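Local coordinates for protein dehalogenase (Rhodospirillaceae, PDB 6A41) that probably acts as a dehalogenating oxidoreductase built on the Rossmann-type fold of the short-chain dehydrogenase/reductase and enoyl-reductase families, at residues 14-18 and 82-86. Residues are numbered along the deposited sequence; the frame is centred on the assembly and turned at random.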
loop_
_atom_site.group_PDB
_atom_site.type_symbol
_atom_site.label_atom_id
_atom_site.label_comp_id
_atom_site.label_asym_id
_atom_site.label_seq_id
_atom_site.Cartn_x
_atom_site.Cartn_y
_atom_site.Cartn_z
ATOM N N GLU A 14 19.382 7.212 23.707
ATOM C CA GLU A 14 20.118 6.019 23.957
ATOM C C GLU A 14 19.528 4.800 23.355
ATOM O O GLU A 14 20.194 3.802 23.362
ATOM C CB GLU A 14 20.401 5.787 25.505
ATOM C CG GLU A 14 21.265 6.846 26.095
ATOM C CD GLU A 14 22.619 6.892 25.427
ATOM O OE1 GLU A 14 23.344 5.860 25.392
ATOM O OE2 GLU A 14 23.014 7.968 24.929
ATOM N N LYS A 15 18.347 4.845 22.778
ATOM C CA LYS A 15 17.746 3.682 22.125
ATOM C C LYS A 15 17.764 3.861 20.628
ATOM O O LYS A 15 17.878 4.981 20.117
ATOM C CB LYS A 15 16.272 3.589 22.503
ATOM C CG LYS A 15 16.113 3.133 23.944
ATOM C CD LYS A 15 14.681 3.258 24.357
ATOM C CE LYS A 15 13.921 1.975 24.316
ATOM N NZ LYS A 15 14.447 0.865 25.140
ATOM N N PHE A 16 17.563 2.744 19.976
ATOM C CA PHE A 16 17.122 2.652 18.552
ATOM C C PHE A 16 17.942 3.591 17.637
ATOM O O PHE A 16 19.143 3.374 17.505
ATOM C CB PHE A 16 15.586 2.989 18.529
ATOM C CG PHE A 16 14.821 2.529 17.279
ATOM C CD1 PHE A 16 15.363 1.603 16.349
ATOM C CD2 PHE A 16 13.548 2.964 17.095
ATOM C CE1 PHE A 16 14.658 1.215 15.239
ATOM C CE2 PHE A 16 12.801 2.526 16.034
ATOM C CZ PHE A 16 13.324 1.653 15.124
ATOM N N ALA A 17 17.359 4.631 17.041
ATOM C CA ALA A 17 18.059 5.402 16.031
ATOM C C ALA A 17 18.761 6.639 16.604
ATOM O O ALA A 17 19.291 7.495 15.859
ATOM C CB ALA A 17 17.093 5.865 14.980
ATOM N N GLY A 18 18.803 6.764 17.929
ATOM C CA GLY A 18 19.335 8.029 18.542
ATOM C C GLY A 18 20.771 8.413 18.179
ATOM O O GLY A 18 21.086 9.593 17.876
ATOM N N ASN A 82 10.789 11.546 16.919
ATOM C CA ASN A 82 10.178 10.725 17.955
ATOM C C ASN A 82 10.806 9.313 17.778
ATOM O O ASN A 82 10.360 8.580 16.948
ATOM C CB ASN A 82 8.700 10.619 17.774
ATOM C CG ASN A 82 7.887 11.782 18.357
ATOM O OD1 ASN A 82 6.991 12.286 17.681
ATOM N ND2 ASN A 82 8.044 12.026 19.584
ATOM N N ASN A 83 11.826 9.000 18.556
ATOM C CA ASN A 83 12.607 7.805 18.522
ATOM C C ASN A 83 12.115 6.889 19.658
ATOM O O ASN A 83 12.451 7.036 20.789
ATOM C CB ASN A 83 14.061 8.191 18.628
ATOM C CG ASN A 83 14.977 7.005 18.742
ATOM O OD1 ASN A 83 15.017 6.130 17.844
ATOM N ND2 ASN A 83 15.742 6.959 19.797
ATOM N N ASP A 84 11.177 6.022 19.312
ATOM C CA ASP A 84 10.399 5.236 20.252
ATOM C C ASP A 84 10.651 3.749 19.995
ATOM O O ASP A 84 10.660 3.299 18.839
ATOM C CB ASP A 84 8.894 5.590 20.117
ATOM C CG ASP A 84 8.691 7.097 20.168
ATOM O OD1 ASP A 84 8.905 7.673 21.240
ATOM O OD2 ASP A 84 8.408 7.691 19.094
ATOM N N ALA A 85 10.900 3.016 21.087
ATOM C CA ALA A 85 11.218 1.601 21.028
ATOM C C ALA A 85 10.847 0.858 22.302
ATOM O O ALA A 85 11.251 1.275 23.347
ATOM C CB ALA A 85 12.643 1.371 20.731
ATOM N N TYR A 86 9.993 -0.154 22.129
ATOM C CA TYR A 86 9.609 -1.144 23.136
ATOM C C TYR A 86 10.035 -2.539 22.606
ATOM O O TYR A 86 10.050 -2.722 21.368
ATOM C CB TYR A 86 8.058 -1.084 23.361
ATOM C CG TYR A 86 7.511 -2.002 24.431
ATOM C CD1 TYR A 86 7.532 -1.669 25.785
ATOM C CD2 TYR A 86 7.068 -3.278 24.095
ATOM C CE1 TYR A 86 7.086 -2.562 26.789
ATOM C CE2 TYR A 86 6.579 -4.177 25.059
ATOM C CZ TYR A 86 6.573 -3.797 26.388
ATOM O OH TYR A 86 6.116 -4.725 27.268
#
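In this Rossmann-type fold, the loop leading from strand 7-10 into helix 18-27, where relatives carry their glycine-rich dinucleotide-binding loop, is pinned by Asn83 of the neighbouring parallel strand 79-83. Asn83 holds CG anti to its own backbone N (chi1 174°), which carries the amide into the type II' turn of Lys15 to Gly18. Its ND2 donates an almost straight bond to Lys15 O (2.9 Å), coming from above the carbonyl plane, while OD1 accepts from Ala17 N (2.9 Å), the donor nitrogen lying 27° out of the plane of that carbonyl. Lys15 O takes a second bond, from Gly18 N (3.0 Å), which closes the turn. Phe16 crosses the amide obliquely: its CB lies 3.3 Å from Asn83 OD1, and CD2 reaches to 3.4 Å from Asp84 O. Ala85 CB packs against Phe16 CB (4.0 Å), and the bent Lys15 chain passes over Ala85, with NZ salt-bridged to Asp186. Tyr187 meets the Phe16 ring edge-to-face, and Asn83 N is hydrogen-bonded to Thr11 OG1. Gripped through both ends of its amide, the buried Asn83 satisfies two backbone groups of the turn, and the opposite demands of donor and acceptor fix which way the amide is flipped.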